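Local coordinates for cell death abnormality protein 2 (Caenorhabditis elegans, PDB 3QWX) that acts as a CRK-family signalling adaptor required for cell-corpse engulfment and cell migration, this piece holding its SH2 domain and first SH3 domain, at residues A[33-41]-A[106-114]; A[119-127]-A[165-174]. All coordinates share one frame; numbering follows the deposited sequence.

Interaction 1 (A[33-41]-A[106-114]). With SO4 (sulfate ion), chain B.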
loop_
_atom_site.group_PDB
_atom_site.type_symbol
_atom_site.label_atom_id
_atom_site.label_comp_id
_atom_site.label_asym_id
_atom_site.label_seq_id
_atom_site.Cartn_x
_atom_site.Cartn_y
_atom_site.Cartn_z
ATOM N N VAL A 33 11.016 11.068 -5.760
ATOM C CA VAL A 33 10.533 10.432 -4.530
ATOM C C VAL A 33 11.410 10.817 -3.336
ATOM O O VAL A 33 12.629 10.636 -3.368
ATOM C CB VAL A 33 10.495 8.890 -4.670
ATOM C CG1 VAL A 33 10.131 8.231 -3.332
ATOM C CG2 VAL A 33 9.524 8.484 -5.761
ATOM N N SER A 34 10.787 11.345 -2.283
ATOM C CA SER A 34 11.543 11.833 -1.127
ATOM C C SER A 34 11.934 10.703 -0.184
ATOM O O SER A 34 11.254 9.682 -0.097
ATOM C CB SER A 34 10.752 12.903 -0.377
ATOM O OG SER A 34 9.474 12.422 -0.013
ATOM N N ILE A 35 13.051 10.876 0.506
ATOM C CA ILE A 35 13.476 9.870 1.464
ATOM C C ILE A 35 12.398 9.705 2.533
ATOM O O ILE A 35 11.794 10.677 2.968
ATOM C CB ILE A 35 14.851 10.225 2.067
ATOM C CG1 ILE A 35 15.942 10.080 0.995
ATOM C CG2 ILE A 35 15.163 9.319 3.249
ATOM C CD1 ILE A 35 17.305 10.683 1.416
ATOM N N GLY A 36 12.126 8.471 2.934
ATOM C CA GLY A 36 11.101 8.216 3.935
ATOM C C GLY A 36 9.786 7.756 3.316
ATOM O O GLY A 36 8.849 7.349 4.032
ATOM N N THR A 37 9.703 7.833 1.989
ATOM C CA THR A 37 8.510 7.342 1.287
ATOM C C THR A 37 8.541 5.812 1.275
ATOM O O THR A 37 9.589 5.207 1.048
ATOM C CB THR A 37 8.424 7.908 -0.152
ATOM O OG1 THR A 37 8.632 9.319 -0.114
ATOM C CG2 THR A 37 7.071 7.638 -0.778
ATOM N N PHE A 38 7.397 5.188 1.531
ATOM C CA PHE A 38 7.343 3.734 1.659
ATOM C C PHE A 38 6.018 3.154 1.168
ATOM O O PHE A 38 5.012 3.865 1.030
ATOM C CB PHE A 38 7.552 3.330 3.129
ATOM C CG PHE A 38 6.395 3.689 4.013
ATOM C CD1 PHE A 38 6.276 4.966 4.541
ATOM C CD2 PHE A 38 5.408 2.763 4.287
ATOM C CE1 PHE A 38 5.204 5.311 5.342
ATOM C CE2 PHE A 38 4.318 3.102 5.090
ATOM C CZ PHE A 38 4.218 4.383 5.611
ATOM N N LEU A 39 6.017 1.853 0.913
ATOM C CA LEU A 39 4.776 1.146 0.673
ATOM C C LEU A 39 4.889 -0.270 1.193
ATOM O O LEU A 39 5.990 -0.766 1.460
ATOM C CB LEU A 39 4.420 1.149 -0.813
ATOM C CG LEU A 39 5.436 0.585 -1.815
ATOM C CD1 LEU A 39 5.408 -0.944 -1.849
ATOM C CD2 LEU A 39 5.120 1.149 -3.198
ATOM N N MET A 40 3.741 -0.919 1.334
ATOM C CA MET A 40 3.710 -2.336 1.627
ATOM C C MET A 40 3.162 -3.095 0.433
ATOM O O MET A 40 2.449 -2.538 -0.392
ATOM C CB MET A 40 2.875 -2.620 2.874
ATOM C CG MET A 40 3.661 -2.380 4.168
ATOM S SD MET A 40 2.618 -2.720 5.575
ATOM C CE MET A 40 2.387 -4.491 5.435
ATOM N N ARG A 41 3.528 -4.364 0.348
ATOM C CA ARG A 41 3.159 -5.209 -0.780
ATOM C C ARG A 41 3.324 -6.652 -0.348
ATOM O O ARG A 41 3.771 -6.922 0.768
ATOM C CB ARG A 41 4.065 -4.935 -1.981
ATOM C CG ARG A 41 5.527 -5.179 -1.694
ATOM C CD ARG A 41 6.433 -4.860 -2.871
ATOM N NE ARG A 41 7.832 -4.992 -2.460
ATOM C CZ ARG A 41 8.468 -6.155 -2.348
ATOM N NH1 ARG A 41 7.833 -7.278 -2.629
ATOM N NH2 ARG A 41 9.734 -6.199 -1.947
ATOM N N GLU A 106 18.787 3.255 6.814
ATOM C CA GLU A 106 19.280 4.623 6.760
ATOM C C GLU A 106 18.207 5.664 7.063
ATOM O O GLU A 106 18.536 6.800 7.383
ATOM C CB GLU A 106 19.921 4.920 5.403
ATOM C CG GLU A 106 21.195 4.127 5.113
ATOM C CD GLU A 106 22.331 4.475 6.061
ATOM O OE1 GLU A 106 22.365 5.616 6.560
ATOM O OE2 GLU A 106 23.195 3.607 6.309
ATOM N N ALA A 107 16.930 5.290 6.961
ATOM C CA ALA A 107 15.852 6.266 7.165
ATOM C C ALA A 107 14.621 5.716 7.894
ATOM O O ALA A 107 14.426 4.510 7.998
ATOM C CB ALA A 107 15.443 6.899 5.833
ATOM N N SER A 108 13.796 6.627 8.395
ATOM C CA SER A 108 12.519 6.276 8.999
ATOM C C SER A 108 11.381 6.360 7.977
ATOM O O SER A 108 11.541 6.933 6.907
ATOM C CB SER A 108 12.219 7.215 10.154
ATOM O OG SER A 108 12.990 6.865 11.281
ATOM N N LEU A 109 10.232 5.796 8.330
ATOM C CA LEU A 109 9.010 5.907 7.539
ATOM C C LEU A 109 8.375 7.286 7.720
ATOM O O LEU A 109 8.032 7.655 8.834
ATOM C CB LEU A 109 8.017 4.833 7.995
ATOM C CG LEU A 109 8.520 3.388 7.950
ATOM C CD1 LEU A 109 7.392 2.445 8.347
ATOM C CD2 LEU A 109 9.057 3.054 6.549
ATOM N N LEU A 110 8.221 8.051 6.638
ATOM C CA LEU A 110 7.698 9.409 6.758
ATOM C C LEU A 110 6.344 9.527 6.080
ATOM O O LEU A 110 5.403 10.089 6.648
ATOM C CB LEU A 110 8.673 10.436 6.171
ATOM C CG LEU A 110 8.536 11.902 6.608
ATOM C CD1 LEU A 110 9.794 12.703 6.281
ATOM C CD2 LEU A 110 7.310 12.585 6.016
ATOM N N ALA A 111 6.249 8.993 4.864
ATOM C CA ALA A 111 5.039 9.153 4.061
ATOM C C ALA A 111 4.747 7.933 3.192
ATOM O O ALA A 111 5.634 7.377 2.564
ATOM C CB ALA A 111 5.140 10.400 3.200
ATOM N N ALA A 112 3.486 7.527 3.166
ATOM C CA ALA A 112 3.038 6.453 2.290
ATOM C C ALA A 112 3.141 6.884 0.818
ATOM O O ALA A 112 2.738 8.001 0.450
ATOM C CB ALA A 112 1.604 6.079 2.627
ATOM N N TYR A 113 3.698 6.003 -0.012
ATOM C CA TYR A 113 3.718 6.202 -1.461
ATOM C C TYR A 113 2.291 6.313 -2.005
ATOM O O TYR A 113 1.399 5.588 -1.563
ATOM C CB TYR A 113 4.430 5.033 -2.168
ATOM C CG TYR A 113 4.458 5.212 -3.664
ATOM C CD1 TYR A 113 5.344 6.108 -4.251
ATOM C CD2 TYR A 113 3.583 4.514 -4.492
ATOM C CE1 TYR A 113 5.365 6.301 -5.622
ATOM C CE2 TYR A 113 3.595 4.702 -5.865
ATOM C CZ TYR A 113 4.492 5.598 -6.425
ATOM O OH TYR A 113 4.528 5.797 -7.790
ATOM N N LYS A 114 2.085 7.215 -2.960
ATOM C CA LYS A 114 0.789 7.373 -3.621
ATOM C C LYS A 114 1.015 7.533 -5.119
ATOM O O LYS A 114 1.826 8.362 -5.549
ATOM C CB LYS A 114 0.019 8.601 -3.089
ATOM C CG LYS A 114 -0.329 8.551 -1.603
ATOM C CD LYS A 114 -1.296 9.672 -1.214
ATOM C CE LYS A 114 -2.697 9.446 -1.803
ATOM N NZ LYS A 114 -3.637 10.604 -1.616
HETATM S S SO4 B . 10.437 -10.145 -1.947
HETATM O O1 SO4 B . 9.136 -9.892 -2.561
HETATM O O2 SO4 B . 11.263 -10.900 -2.884
HETATM O O3 SO4 B . 11.126 -8.900 -1.617
HETATM O O4 SO4 B . 10.236 -10.894 -0.715
#

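Interaction 2 (A[119-127]-A[165-174])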
loop_
_atom_site.group_PDB
_atom_site.type_symbol
_atom_site.label_atom_id
_atom_site.label_comp_id
_atom_site.label_asym_id
_atom_site.label_seq_id
_atom_site.Cartn_x
_atom_site.Cartn_y
_atom_site.Cartn_z
ATOM N N GLU A 119 -7.016 10.953 -13.805
ATOM C CA GLU A 119 -8.166 11.842 -13.907
ATOM C C GLU A 119 -9.132 11.646 -12.744
ATOM O O GLU A 119 -9.068 10.635 -12.039
ATOM C CB GLU A 119 -8.884 11.660 -15.246
ATOM C CG GLU A 119 -9.399 10.266 -15.502
ATOM C CD GLU A 119 -10.081 10.148 -16.859
ATOM O OE1 GLU A 119 -9.723 10.926 -17.773
ATOM O OE2 GLU A 119 -10.975 9.285 -17.008
ATOM N N VAL A 120 -10.008 12.627 -12.546
ATOM C CA VAL A 120 -11.041 12.560 -11.522
ATOM C C VAL A 120 -12.378 12.216 -12.170
ATOM O O VAL A 120 -12.778 12.829 -13.162
ATOM C CB VAL A 120 -11.164 13.897 -10.743
ATOM C CG1 VAL A 120 -12.221 13.790 -9.654
ATOM C CG2 VAL A 120 -9.823 14.290 -10.142
ATOM N N VAL A 121 -13.063 11.228 -11.605
ATOM C CA VAL A 121 -14.315 10.745 -12.165
ATOM C C VAL A 121 -15.355 10.674 -11.065
ATOM O O VAL A 121 -15.020 10.732 -9.882
ATOM C CB VAL A 121 -14.155 9.331 -12.787
ATOM C CG1 VAL A 121 -13.167 9.355 -13.946
ATOM C CG2 VAL A 121 -13.714 8.320 -11.721
ATOM N N VAL A 122 -16.620 10.566 -11.458
ATOM C CA VAL A 122 -17.677 10.251 -10.509
ATOM C C VAL A 122 -18.425 9.008 -10.974
ATOM O O VAL A 122 -18.583 8.780 -12.181
ATOM C CB VAL A 122 -18.674 11.431 -10.292
ATOM C CG1 VAL A 122 -17.923 12.679 -9.840
ATOM C CG2 VAL A 122 -19.465 11.707 -11.554
ATOM N N GLY A 123 -18.876 8.211 -10.007
ATOM C CA GLY A 123 -19.632 7.007 -10.292
ATOM C C GLY A 123 -20.937 7.370 -10.977
ATOM O O GLY A 123 -21.672 8.232 -10.500
ATOM N N THR A 124 -21.219 6.735 -12.107
ATOM C CA THR A 124 -22.462 7.012 -12.831
ATOM C C THR A 124 -23.530 5.983 -12.439
ATOM O O THR A 124 -24.730 6.206 -12.610
ATOM C CB THR A 124 -22.261 7.011 -14.354
ATOM O OG1 THR A 124 -21.724 5.750 -14.761
ATOM C CG2 THR A 124 -21.311 8.121 -14.774
ATOM N N PHE A 125 -23.076 4.852 -11.913
ATOM C CA PHE A 125 -23.960 3.829 -11.378
ATOM C C PHE A 125 -23.307 3.278 -10.114
ATOM O O PHE A 125 -22.106 3.452 -9.903
ATOM C CB PHE A 125 -24.175 2.697 -12.395
ATOM C CG PHE A 125 -24.714 3.157 -13.731
ATOM C CD1 PHE A 125 -23.854 3.438 -14.780
ATOM C CD2 PHE A 125 -26.082 3.298 -13.933
ATOM C CE1 PHE A 125 -24.340 3.866 -16.004
ATOM C CE2 PHE A 125 -26.578 3.727 -15.150
ATOM C CZ PHE A 125 -25.704 4.013 -16.190
ATOM N N LYS A 126 -24.088 2.620 -9.267
ATOM C CA LYS A 126 -23.520 1.963 -8.100
ATOM C C LYS A 126 -22.756 0.703 -8.526
ATOM O O LYS A 126 -23.162 -0.008 -9.445
ATOM C CB LYS A 126 -24.605 1.626 -7.065
ATOM C CG LYS A 126 -25.022 0.167 -7.062
ATOM C CD LYS A 126 -25.979 -0.156 -5.920
ATOM C CE LYS A 126 -26.844 -1.363 -6.285
ATOM N NZ LYS A 126 -27.867 -1.691 -5.242
ATOM N N PHE A 127 -21.645 0.433 -7.853
ATOM C CA PHE A 127 -20.843 -0.748 -8.151
ATOM C C PHE A 127 -20.527 -1.510 -6.873
ATOM O O PHE A 127 -19.795 -1.024 -6.024
ATOM C CB PHE A 127 -19.543 -0.354 -8.870
ATOM C CG PHE A 127 -18.662 -1.526 -9.239
ATOM C CD1 PHE A 127 -19.146 -2.560 -10.030
ATOM C CD2 PHE A 127 -17.341 -1.575 -8.823
ATOM C CE1 PHE A 127 -18.335 -3.631 -10.382
ATOM C CE2 PHE A 127 -16.518 -2.648 -9.172
ATOM C CZ PHE A 127 -17.012 -3.670 -9.953
ATOM N N LEU A 165 -10.029 -2.047 -8.721
ATOM C CA LEU A 165 -10.461 -1.914 -10.102
ATOM C C LEU A 165 -11.937 -1.533 -10.189
ATOM O O LEU A 165 -12.757 -1.969 -9.383
ATOM C CB LEU A 165 -10.237 -3.226 -10.860
ATOM C CG LEU A 165 -8.806 -3.698 -11.099
ATOM C CD1 LEU A 165 -8.809 -5.073 -11.751
ATOM C CD2 LEU A 165 -8.086 -2.708 -11.967
ATOM N N VAL A 166 -12.259 -0.732 -11.197
ATOM C CA VAL A 166 -13.615 -0.261 -11.420
ATOM C C VAL A 166 -13.916 -0.350 -12.919
ATOM O O VAL A 166 -13.009 -0.221 -13.752
ATOM C CB VAL A 166 -13.798 1.197 -10.915
ATOM C CG1 VAL A 166 -13.472 1.307 -9.430
ATOM C CG2 VAL A 166 -12.927 2.172 -11.733
ATOM N N PRO A 167 -15.188 -0.584 -13.273
ATOM C CA PRO A 167 -15.535 -0.647 -14.696
ATOM C C PRO A 167 -15.511 0.743 -15.312
ATOM O O PRO A 167 -16.079 1.673 -14.734
ATOM C CB PRO A 167 -16.974 -1.195 -14.697
ATOM C CG PRO A 167 -17.240 -1.686 -13.320
ATOM C CD PRO A 167 -16.338 -0.892 -12.404
ATOM N N ALA A 168 -14.877 0.884 -16.473
ATOM C CA ALA A 168 -14.785 2.182 -17.140
ATOM C C ALA A 168 -16.156 2.753 -17.511
ATOM O O ALA A 168 -16.348 3.979 -17.518
ATOM C CB ALA A 168 -13.889 2.088 -18.364
ATOM N N ASN A 169 -17.110 1.869 -17.806
ATOM C CA ASN A 169 -18.469 2.300 -18.163
ATOM C C ASN A 169 -19.343 2.669 -16.955
ATOM O O ASN A 169 -20.531 2.970 -17.101
ATOM C CB ASN A 169 -19.163 1.268 -19.066
ATOM C CG ASN A 169 -19.376 -0.079 -18.389
ATOM O OD1 ASN A 169 -20.413 -0.727 -18.571
ATOM N ND2 ASN A 169 -18.392 -0.517 -17.632
ATOM N N TYR A 170 -18.744 2.658 -15.764
ATOM C CA TYR A 170 -19.458 3.026 -14.550
ATOM C C TYR A 170 -18.978 4.383 -14.004
ATOM O O TYR A 170 -19.457 4.848 -12.970
ATOM C CB TYR A 170 -19.270 1.954 -13.474
ATOM C CG TYR A 170 -20.242 0.791 -13.496
ATOM C CD1 TYR A 170 -20.384 -0.017 -14.627
ATOM C CD2 TYR A 170 -20.973 0.462 -12.353
ATOM C CE1 TYR A 170 -21.260 -1.102 -14.632
ATOM C CE2 TYR A 170 -21.841 -0.619 -12.338
ATOM C CZ TYR A 170 -21.986 -1.398 -13.478
ATOM O OH TYR A 170 -22.854 -2.466 -13.446
ATOM N N VAL A 171 -18.015 4.999 -14.686
ATOM C CA VAL A 171 -17.495 6.282 -14.254
ATOM C C VAL A 171 -17.494 7.334 -15.368
ATOM O O VAL A 171 -17.437 7.010 -16.554
ATOM C CB VAL A 171 -16.062 6.154 -13.651
ATOM C CG1 VAL A 171 -16.085 5.271 -12.423
ATOM C CG2 VAL A 171 -15.098 5.606 -14.676
ATOM N N GLN A 172 -17.542 8.596 -14.963
ATOM C CA GLN A 172 -17.510 9.720 -15.884
ATOM C C GLN A 172 -16.590 10.831 -15.378
ATOM O O GLN A 172 -16.588 11.133 -14.186
ATOM C CB GLN A 172 -18.920 10.278 -16.008
ATOM C CG GLN A 172 -19.018 11.583 -16.759
ATOM C CD GLN A 172 -20.438 12.115 -16.740
ATOM O OE1 GLN A 172 -21.294 11.589 -16.018
ATOM N NE2 GLN A 172 -20.699 13.157 -17.531
ATOM N N ILE A 173 -15.836 11.456 -16.279
ATOM C CA ILE A 173 -15.012 12.613 -15.912
ATOM C C ILE A 173 -15.848 13.638 -15.145
ATOM O O ILE A 173 -16.954 13.989 -15.565
ATOM C CB ILE A 173 -14.372 13.284 -17.147
ATOM C CG1 ILE A 173 -13.150 14.128 -16.748
ATOM C CG2 ILE A 173 -15.410 14.095 -17.922
ATOM C CD1 ILE A 173 -13.469 15.454 -16.046
ATOM N N GLN A 174 -15.318 14.123 -14.024
ATOM C CA GLN A 174 -16.113 14.937 -13.110
ATOM C C GLN A 174 -16.420 16.321 -13.673
ATOM O O GLN A 174 -17.578 16.748 -13.690
ATOM C CB GLN A 174 -15.419 15.061 -11.754
ATOM C CG GLN A 174 -16.295 15.662 -10.658
ATOM C CD GLN A 174 -15.512 15.950 -9.390
ATOM O OE1 GLN A 174 -14.308 16.214 -9.441
ATOM N NE2 GLN A 174 -16.190 15.894 -8.240
HETATM O O HOH W 1 -21.130 6.294 -17.771
#

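Interaction 1 (A[33-41]-A[106-114])
The carbonyl oxygen of Gly36 takes two successive backbone N-H groups of the other segment: Leu110 N stands 2.8 Å from Gly36 O, and Ala111 N reaches it from the same face of the carbonyl plane, in a longer bond well above that plane. Gly36, with positive phi, is third in the type II turn from Ser34 to Thr37, and its backbone lies so close to Leu110 that a CB would collide there. From this point the two chains run parallel: Phe38 N bonds to Ala111 O at 3.0 Å, and Tyr113 N bonds to Phe38 O at 2.7 Å, nearly straight at 173°. Phe38 has the largest share of the contact, Tyr113 the next. The CG of Phe38 stands between backbone N and carbonyl carbon (chi1 70°), which swings the ring across the partner strand, where Ala112 CA lies over one face, 4.2 Å from the ring centroid, and Leu109 packs against the opposite face, its CD2 3.7 Å from Phe38 CG. Thr37 CG2 meets the edge of the Tyr113 ring, while Leu39 and Tyr113 lie side by side, Leu39 CD2 3.9 Å from Tyr113 CD2. At the far end Arg41, in the position of the SH2 signature arginine, holds a sulfate with two almost straight bonds from NH1 and NH2; Arg21, Ser43 and Ser44 complete the site, consistent with a phosphotyrosine pocket. Strand 37-42 pairs antiparallel with strand 49-54 and parallel with 15-16 and 111-112, with Leu28 of helix 21-29 packed on Thr37 and Leu39, and Phe6 and Phe14 meeting the Phe38 ring edge-to-face.

Interaction 2 (A[119-127]-A[165-174])
Phe125 and Phe127 approach the Tyr170 ring from its two opposite faces, each turning an edge toward it. The T-shaped pairs have similar geometry: the Phe125 and Tyr170 centroids are 5.8 Å apart with planes at 65°, those of Phe127 and Tyr170 5.6 Å apart with planes at 70°. Between the two phenylalanines, the carbonyl of Lys126 lies in the plane of the Tyr170 ring, its O 3.2 Å from Tyr170 CE2. With CG opposite its backbone N (chi1 -179°), Phe127 extends until its ring lies flat against Pro167, whose CD sits 3.6 Å from the Phe127 ring centroid, almost on the normal; this is a face-on CH-pi contact. Pro167 CG also lies over the rim of the Tyr170 face that Phe127 approaches. Nearer the C terminus the segments form an antiparallel pair, with Val122 and Gln172 bonded in both directions and Gln174 N joined to Val120 O. Thr124 N makes a nearly straight bond of 2.7 Å to Tyr170 O, which ties the strand to the aromatic cluster. On one side of the strands Val121 CG2 packs on Val171 CB at 3.7 Å. On the other, the Thr124 and Gln172 side chains cross at about a right angle, Thr124 CG2 3.4 Å from Gln172 CB; Gln174 runs alongside Val120 and crosses the Val122 side chain in the same way. A water meets Thr124 OG1 and gives a weak bond to Asn169 O. The clustered rings and proline, in the positions of the SH3 ALYDY and SPxxY motifs, with Trp153 touching Pro167, form an apolar, ridged surface, consistent with recognition of proline-rich peptides such as the candidate SH3-binding region of ced-5.

From the N terminus, the chain lays down segment 33-41 on strand 37-42 and makes most of the SH2 sheet and its second helix before 106-114 returns to meet it, so interaction 1 closes a loop of 64 residues. A short run then leads from strand 111-112 to strand 119-123, where the SH3 domain starts interaction 2; its partner is the chain end, 165-174, after 37 residues holding strands but no helix. The two contacts follow in series, neither nested nor crossing, with centres 29 Å apart and nearest atoms about 11 Å apart. Each ties late strands of its own domain to early ones.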